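Local coordinates for inactive dihydroorotase-like domain (Chaetomium thermophilum, PDB 5NNL), which is a presumed non-catalytic relative of the amidohydrolase superfamily, whose members are built on a barrel of strands and helices, at residues 23-28 against 66-71; 71-76 against 332-337. All blocks are in the same frame, centred on the assembly; numbering follows the deposited sequence.

How the interactions relate
Interactions 1 and 2 follow each other along the chain and meet at Y71, where the loop of interaction 1 runs into the strand of interaction 2; their centres lie about 11 Å apart. In interaction 1 the loop 66-71 packs on the entrance to helix 26-37, and in interaction 2 the C-terminal segment 332-337 is laid along the start of strand 73-79. The two also touch directly: V70 O probably accepts a hydrogen bond from G333 N at 3.0 Å, and S66 CB packs against F74 CZ at 3.5 Å. If the V70 bond holds, backbone contact with the tail resumes in the loop at that residue. Y71 N is bonded to T31 OG1 of the helix.

Interaction 1: residues 23-28 against 66-71; sequences DSEDLQ and SKRGVY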
ATOM      1  N   ASP A  23      -1.122 -16.840  15.841  1.00 52.23           N
ATOM      2  CA  ASP A  23      -0.242 -17.821  15.201  1.00 53.93           C
ATOM      3  C   ASP A  23      -0.543 -17.960  13.714  1.00 51.96           C
ATOM      4  O   ASP A  23      -0.616 -19.067  13.177  1.00 53.13           O
ATOM      5  CB  ASP A  23      -0.347 -19.175  15.897  1.00 55.38           C
ATOM      6  CG  ASP A  23       0.152 -19.127  17.316  1.00 60.25           C
ATOM      7  OD1 ASP A  23       1.181 -18.459  17.549  1.00 59.73           O
ATOM      8  OD2 ASP A  23      -0.487 -19.735  18.199  1.00 65.52           O
ATOM      9  N   SER A  24      -0.714 -16.831  13.038  1.00 49.15           N
ATOM     10  CA  SER A  24      -1.007 -16.842  11.615  1.00 47.67           C
ATOM     11  C   SER A  24       0.269 -16.658  10.807  1.00 45.82           C
ATOM     12  O   SER A  24       1.087 -15.785  11.110  1.00 44.49           O
ATOM     13  CB  SER A  24      -2.006 -15.747  11.259  1.00 45.04           C
ATOM     14  OG  SER A  24      -2.412 -15.890   9.910  1.00 45.55           O
ATOM     15  N   GLU A  25       0.427 -17.485   9.774  1.00 46.59           N
ATOM     16  CA  GLU A  25       1.566 -17.381   8.874  0.57 47.72           C
ATOM     17  C   GLU A  25       1.408 -16.266   7.848  1.00 44.29           C
ATOM     18  O   GLU A  25       2.351 -16.009   7.091  1.00 43.16           O
ATOM     19  CB  GLU A  25       1.774 -18.716   8.151  0.57 47.10           C
ATOM     20  CG  GLU A  25       3.205 -19.249   8.191  0.57 48.35           C
ATOM     21  CD  GLU A  25       3.266 -20.760   8.043  0.57 48.61           C
ATOM     22  OE1 GLU A  25       2.265 -21.433   8.371  0.57 49.62           O
ATOM     23  OE2 GLU A  25       4.312 -21.277   7.597  0.57 46.68           O
ATOM     24  N   ASP A  26       0.249 -15.600   7.813  1.00 43.98           N
ATOM     25  CA  ASP A  26      -0.050 -14.633   6.759  1.00 42.95           C
ATOM     26  C   ASP A  26       1.024 -13.555   6.643  1.00 39.61           C
ATOM     27  O   ASP A  26       1.531 -13.290   5.550  1.00 41.88           O
ATOM     28  CB  ASP A  26      -1.417 -13.994   7.016  1.00 43.52           C
ATOM     29  CG  ASP A  26      -2.573 -14.932   6.710  1.00 44.21           C
ATOM     30  OD1 ASP A  26      -2.324 -16.122   6.421  1.00 44.71           O
ATOM     31  OD2 ASP A  26      -3.735 -14.470   6.754  1.00 45.28           O
ATOM     32  N   LEU A  27       1.366 -12.903   7.757  1.00 37.54           N
ATOM     33  CA  LEU A  27       2.338 -11.816   7.694  1.00 38.80           C
ATOM     34  C   LEU A  27       3.651 -12.293   7.083  1.00 43.04           C
ATOM     35  O   LEU A  27       4.183 -11.666   6.158  1.00 37.05           O
ATOM     36  CB  LEU A  27       2.570 -11.223   9.084  1.00 37.73           C
ATOM     37  CG  LEU A  27       3.623 -10.109   9.154  1.00 40.63           C
ATOM     38  CD1 LEU A  27       3.338  -8.999   8.151  1.00 39.56           C
ATOM     39  CD2 LEU A  27       3.702  -9.538  10.555  1.00 43.95           C
ATOM     40  N   GLN A  28       4.190 -13.409   7.586  1.00 42.98           N
ATOM     41  CA  GLN A  28       5.422 -13.958   7.024  1.00 41.03           C
ATOM     42  C   GLN A  28       5.299 -14.162   5.521  1.00 40.03           C
ATOM     43  O   GLN A  28       6.143 -13.699   4.747  1.00 37.70           O
ATOM     44  CB  GLN A  28       5.776 -15.287   7.696  1.00 42.62           C
ATOM     45  CG  GLN A  28       6.834 -16.091   6.923  1.00 45.03           C
ATOM     46  CD  GLN A  28       7.337 -17.303   7.679  1.00 43.68           C
ATOM     47  OE1 GLN A  28       7.020 -18.440   7.327  1.00 44.13           O
ATOM     48  NE2 GLN A  28       8.138 -17.068   8.712  1.00 43.95           N
ATOM     49  N   SER A  66       5.106 -11.688  13.761  1.00 46.76           N
ATOM     50  CA  SER A  66       6.363 -11.377  13.096  1.00 45.26           C
ATOM     51  C   SER A  66       7.553 -12.101  13.710  1.00 48.14           C
ATOM     52  O   SER A  66       8.633 -12.108  13.109  1.00 43.25           O
ATOM     53  CB  SER A  66       6.633  -9.872  13.149  1.00 46.04           C
ATOM     54  OG  SER A  66       7.116  -9.491  14.427  1.00 49.20           O
ATOM     55  N   LYS A  67       7.382 -12.712  14.885  1.00 49.83           N
ATOM     56  CA  LYS A  67       8.518 -13.272  15.606  1.00 48.58           C
ATOM     57  C   LYS A  67       9.055 -14.528  14.935  1.00 46.85           C
ATOM     58  O   LYS A  67      10.241 -14.843  15.081  1.00 47.46           O
ATOM     59  CB  LYS A  67       8.117 -13.561  17.053  1.00 51.49           C
ATOM     60  CG  LYS A  67       7.787 -12.309  17.849  1.00 54.15           C
ATOM     61  CD  LYS A  67       9.032 -11.459  18.121  1.00 58.44           C
ATOM     62  CE  LYS A  67       8.734  -9.964  18.124  1.00 59.85           C
ATOM     63  NZ  LYS A  67       9.122  -9.317  19.409  1.00 67.75           N
ATOM     64  N   ARG A  68       8.212 -15.257  14.205  1.00 45.73           N
ATOM     65  CA  ARG A  68       8.675 -16.404  13.428  1.00 46.66           C
ATOM     66  C   ARG A  68       9.573 -16.013  12.259  1.00 46.69           C
ATOM     67  O   ARG A  68      10.000 -16.906  11.517  1.00 43.88           O
ATOM     68  CB  ARG A  68       7.486 -17.219  12.900  1.00 45.33           C
ATOM     69  CG  ARG A  68       6.246 -16.404  12.562  1.00 50.38           C
ATOM     70  CD  ARG A  68       5.570 -16.849  11.271  1.00 50.17           C
ATOM     71  NE  ARG A  68       4.937 -18.164  11.340  1.00 51.98           N
ATOM     72  CZ  ARG A  68       3.876 -18.455  12.086  1.00 51.79           C
ATOM     73  NH1 ARG A  68       3.322 -17.537  12.869  1.00 54.18           N
ATOM     74  NH2 ARG A  68       3.370 -19.680  12.059  1.00 50.95           N
ATOM     75  N   GLY A  69       9.864 -14.725  12.068  1.00 45.80           N
ATOM     76  CA  GLY A  69      10.785 -14.297  11.032  1.00 43.27           C
ATOM     77  C   GLY A  69      10.104 -13.762   9.788  1.00 39.80           C
ATOM     78  O   GLY A  69       9.159 -14.372   9.277  1.00 40.43           O
ATOM     79  N   VAL A  70      10.581 -12.623   9.288  1.00 41.56           N
ATOM     80  CA  VAL A  70      10.053 -12.021   8.072  1.00 36.82           C
ATOM     81  C   VAL A  70      11.187 -11.873   7.066  1.00 37.81           C
ATOM     82  O   VAL A  70      12.370 -11.880   7.416  1.00 35.99           O
ATOM     83  CB  VAL A  70       9.379 -10.658   8.330  1.00 34.82           C
ATOM     84  CG1 VAL A  70       8.026 -10.861   8.973  1.00 39.05           C
ATOM     85  CG2 VAL A  70      10.264  -9.768   9.194  1.00 36.80           C
ATOM     86  N   TYR A  71      10.804 -11.733   5.799  1.00 35.33           N
ATOM     87  CA  TYR A  71      11.752 -11.729   4.695  1.00 34.58           C
ATOM     88  C   TYR A  71      11.898 -10.369   4.035  1.00 33.10           C
ATOM     89  O   TYR A  71      12.635 -10.247   3.051  1.00 32.84           O
ATOM     90  CB  TYR A  71      11.339 -12.783   3.667  1.00 35.19           C
ATOM     91  CG  TYR A  71      11.426 -14.175   4.240  1.00 39.40           C
ATOM     92  CD1 TYR A  71      12.650 -14.832   4.338  1.00 40.25           C
ATOM     93  CD2 TYR A  71      10.295 -14.821   4.719  1.00 38.71           C
ATOM     94  CE1 TYR A  71      12.740 -16.102   4.875  1.00 40.93           C
ATOM     95  CE2 TYR A  71      10.373 -16.093   5.257  1.00 40.10           C
ATOM     96  CZ  TYR A  71      11.600 -16.727   5.336  1.00 42.13           C
ATOM     97  OH  TYR A  71      11.694 -17.993   5.867  1.00 42.56           O
TER
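Q28 lays its side chain across that of R68 at about a right angle, and these two residues bury far more surface here than any other. With CG anti to the backbone N (chi1 165°) and an extended chain, Q28 reaches out from the first turn of helix 26-37 toward the type I turn S66-G69. Q28 NE2 donates to G69 O at 2.9 Å, in a nearly straight bond (168°) lying close to the plane of the amide. On the way, Q28 NE2 passes 3.6 Å from R68 CD, and Q28 CG meets the rim of the Y71 ring, 3.9 Å from CE2.

R68 bends back at chi2 and chi3 over the residues that lead into the helix. One face of its guanidinium rests on E25 CA and the carbonyl carbon of S24, while R68 NH1 comes within 3.3 Å of S24 O at an angle too poor for a hydrogen bond. L27, buried and apolar, packs on the same loop: L27 CD2 lies 3.9 Å from S66 CB, and its CG faces V70 CG1.

A single well-directed amide bond therefore joins helix to turn. R68 adds its face contact, and the carboxylates of D23 and E25 are near enough that they probably attract it, without a salt bridge to either, so at this surface its charge is probably only loosely neutralised.

Interaction 2: residues 71-76 against 332-337; sequences YCDFNL and KGADMS
A carboxylate stands in for a backbone carbonyl where D73 meets A334. The parallel register would bring A334 N to C72 O, but these two atoms are 4.0 Å apart, and D73 OD1 takes the N-H instead at 2.9 Å, on its anti side and 30° out of the carboxylate plane. C72 O makes a CA-H...O contact with G333 CA at 3.5 Å, a closeness permitted by the glycine's lack of a side chain. D73 OD2 is held separately by Q277 NE2, so both oxygens are fixed; the sulfur M336 SD lies 3.8 Å from D73 CG.

One residue further on, the pairing becomes regular. F74 N donates to A334 O at 3.1 Å, and M336 N to F74 O at 2.9 Å with the donor almost in line with the carbonyl, the two bonds of a parallel bridge centred on D335. F74 CG sits between its backbone N and carbonyl carbon (chi1 73°), which folds the ring back over the tail: D335 CA lies 4.1 Å from the ring centroid, a CH-pi contact over the face.

D335 OD2 then accepts from S337 N at 2.8 Å, closing an Asx turn. A water joins this OD2 to L76 N, and S337 OG is placed unusually near N75 OD1.

D73 and N75 bond through their backbones to strand 39-44, while G96 pairs with L76. The arrangement is a single parallel bridge: the C-terminal tail, not itself a regular strand, lies along the beginning of strand 73-79, in a fold consistent with an amidohydrolase-like barrel.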
ATOM      1  N   TYR A  71      10.804 -11.733   5.799  1.00 35.33           N
ATOM      2  CA  TYR A  71      11.752 -11.729   4.695  1.00 34.58           C
ATOM      3  C   TYR A  71      11.898 -10.369   4.035  1.00 33.10           C
ATOM      4  O   TYR A  71      12.635 -10.247   3.051  1.00 32.84           O
ATOM      5  CB  TYR A  71      11.339 -12.783   3.667  1.00 35.19           C
ATOM      6  CG  TYR A  71      11.426 -14.175   4.240  1.00 39.40           C
ATOM      7  CD1 TYR A  71      12.650 -14.832   4.338  1.00 40.25           C
ATOM      8  CD2 TYR A  71      10.295 -14.821   4.719  1.00 38.71           C
ATOM      9  CE1 TYR A  71      12.740 -16.102   4.875  1.00 40.93           C
ATOM     10  CE2 TYR A  71      10.373 -16.093   5.257  1.00 40.10           C
ATOM     11  CZ  TYR A  71      11.600 -16.727   5.336  1.00 42.13           C
ATOM     12  OH  TYR A  71      11.694 -17.993   5.867  1.00 42.56           O
ATOM     13  N   CYS A  72      11.211  -9.351   4.544  1.00 35.74           N
ATOM     14  CA  CYS A  72      11.488  -7.963   4.217  1.00 34.39           C
ATOM     15  C   CYS A  72      11.281  -7.154   5.490  1.00 33.01           C
ATOM     16  O   CYS A  72      10.762  -7.662   6.488  1.00 31.99           O
ATOM     17  CB  CYS A  72      10.599  -7.462   3.066  1.00 31.30           C
ATOM     18  SG  CYS A  72       8.834  -7.375   3.441  1.00 30.44           S
ATOM     19  N   ASP A  73      11.710  -5.896   5.468  1.00 30.48           N
ATOM     20  CA  ASP A  73      11.434  -5.007   6.587  1.00 34.01           C
ATOM     21  C   ASP A  73       9.998  -4.497   6.503  1.00 35.25           C
ATOM     22  O   ASP A  73       9.376  -4.489   5.436  1.00 33.67           O
ATOM     23  CB  ASP A  73      12.417  -3.837   6.605  1.00 37.85           C
ATOM     24  CG  ASP A  73      13.845  -4.282   6.850  1.00 39.21           C
ATOM     25  OD1 ASP A  73      14.037  -5.404   7.365  1.00 36.92           O
ATOM     26  OD2 ASP A  73      14.774  -3.511   6.531  1.00 39.65           O
ATOM     27  N   PHE A  74       9.464  -4.076   7.645  1.00 36.89           N
ATOM     28  CA  PHE A  74       8.064  -3.682   7.673  1.00 33.04           C
ATOM     29  C   PHE A  74       7.806  -2.726   8.825  1.00 39.70           C
ATOM     30  O   PHE A  74       8.576  -2.642   9.786  1.00 41.41           O
ATOM     31  CB  PHE A  74       7.143  -4.906   7.773  1.00 32.06           C
ATOM     32  CG  PHE A  74       7.137  -5.557   9.125  1.00 40.00           C
ATOM     33  CD1 PHE A  74       8.096  -6.500   9.462  1.00 37.44           C
ATOM     34  CD2 PHE A  74       6.162  -5.236  10.056  1.00 39.35           C
ATOM     35  CE1 PHE A  74       8.088  -7.104  10.705  1.00 41.67           C
ATOM     36  CE2 PHE A  74       6.148  -5.836  11.297  1.00 41.35           C
ATOM     37  CZ  PHE A  74       7.111  -6.770  11.624  1.00 42.13           C
ATOM     38  N   ASN A  75       6.711  -1.987   8.688  1.00 36.40           N
ATOM     39  CA  ASN A  75       6.160  -1.138   9.730  1.00 37.20           C
ATOM     40  C   ASN A  75       4.729  -1.579   9.987  1.00 39.07           C
ATOM     41  O   ASN A  75       4.003  -1.929   9.050  1.00 36.98           O
ATOM     42  CB  ASN A  75       6.174   0.337   9.310  1.00 40.58           C
ATOM     43  CG  ASN A  75       7.192   1.160  10.074  1.00 44.35           C
ATOM     44  OD1 ASN A  75       7.340   1.019  11.289  1.00 46.42           O
ATOM     45  ND2 ASN A  75       7.896   2.034   9.361  1.00 47.69           N
ATOM     46  N   LEU A  76       4.329  -1.586  11.251  1.00 39.19           N
ATOM     47  CA  LEU A  76       2.924  -1.761  11.574  1.00 39.00           C
ATOM     48  C   LEU A  76       2.229  -0.404  11.589  1.00 32.15           C
ATOM     49  O   LEU A  76       2.859   0.655  11.519  1.00 34.10           O
ATOM     50  CB  LEU A  76       2.750  -2.471  12.919  1.00 40.21           C
ATOM     51  CG  LEU A  76       3.090  -3.964  12.957  1.00 42.84           C
ATOM     52  CD1 LEU A  76       2.974  -4.501  14.377  1.00 40.66           C
ATOM     53  CD2 LEU A  76       2.187  -4.759  12.023  1.00 40.23           C
ATOM     54  N   LYS A 332      15.821 -12.223   7.544  1.00 40.66           N
ATOM     55  CA  LYS A 332      16.574 -11.154   8.187  1.00 38.98           C
ATOM     56  C   LYS A 332      15.800  -9.839   8.238  1.00 37.91           C
ATOM     57  O   LYS A 332      16.391  -8.796   8.537  1.00 36.98           O
ATOM     58  CB  LYS A 332      17.917 -10.950   7.472  1.00 39.88           C
ATOM     59  CG  LYS A 332      18.787 -12.205   7.426  1.00 41.45           C
ATOM     60  CD  LYS A 332      20.151 -12.001   8.083  1.00 49.37           C
ATOM     61  CE  LYS A 332      21.072 -11.126   7.241  1.00 47.35           C
ATOM     62  NZ  LYS A 332      22.509 -11.287   7.606  1.00 52.09           N
ATOM     63  N   GLY A 333      14.493  -9.857   7.967  1.00 38.00           N
ATOM     64  CA  GLY A 333      13.709  -8.643   8.039  1.00 38.86           C
ATOM     65  C   GLY A 333      13.403  -8.236   9.469  1.00 39.61           C
ATOM     66  O   GLY A 333      13.434  -9.049  10.394  1.00 37.27           O
ATOM     67  N   ALA A 334      13.100  -6.949   9.652  1.00 39.88           N
ATOM     68  CA  ALA A 334      12.868  -6.406  10.985  1.00 42.53           C
ATOM     69  C   ALA A 334      11.705  -5.421  10.980  1.00 42.37           C
ATOM     70  O   ALA A 334      11.408  -4.780   9.967  1.00 38.32           O
ATOM     71  CB  ALA A 334      14.118  -5.703  11.527  1.00 40.40           C
ATOM     72  N   ASP A 335      11.048  -5.319  12.136  1.00 39.44           N
ATOM     73  CA  ASP A 335      10.105  -4.238  12.404  1.00 42.62           C
ATOM     74  C   ASP A 335      10.880  -2.936  12.569  1.00 43.73           C
ATOM     75  O   ASP A 335      11.746  -2.834  13.444  1.00 43.76           O
ATOM     76  CB  ASP A 335       9.306  -4.551  13.670  1.00 42.36           C
ATOM     77  CG  ASP A 335       8.134  -3.601  13.887  1.00 45.06           C
ATOM     78  OD1 ASP A 335       7.033  -4.092  14.217  1.00 43.34           O
ATOM     79  OD2 ASP A 335       8.308  -2.372  13.720  1.00 42.19           O
ATOM     80  N   MET A 336      10.578  -1.941  11.738  1.00 41.91           N
ATOM     81  CA  MET A 336      11.321  -0.687  11.745  1.00 44.46           C
ATOM     82  C   MET A 336      10.790   0.317  12.764  1.00 46.10           C
ATOM     83  O   MET A 336      11.253   1.463  12.784  1.00 48.96           O
ATOM     84  CB  MET A 336      11.316  -0.056  10.348  1.00 43.22           C
ATOM     85  CG  MET A 336      11.983  -0.892   9.251  1.00 42.24           C
ATOM     86  SD  MET A 336      13.450  -1.817   9.774  1.00 52.70           S
ATOM     87  CE  MET A 336      14.624  -0.494  10.050  1.00 50.14           C
ATOM     88  N   SER A 337       9.845  -0.080  13.611  1.00 45.83           N
ATOM     89  CA  SER A 337       9.361   0.795  14.677  1.00 49.27           C
ATOM     90  C   SER A 337      10.172   0.594  15.955  1.00 51.36           C
ATOM     91  O   SER A 337       9.743  -0.103  16.876  1.00 54.10           O
ATOM     92  CB  SER A 337       7.876   0.544  14.952  1.00 45.27           C
ATOM     93  OG  SER A 337       7.085   0.870  13.818  1.00 46.99           O
TER
HETATM   94  O   HOH W   1       5.641  -1.164  13.548  1.00 41.57           O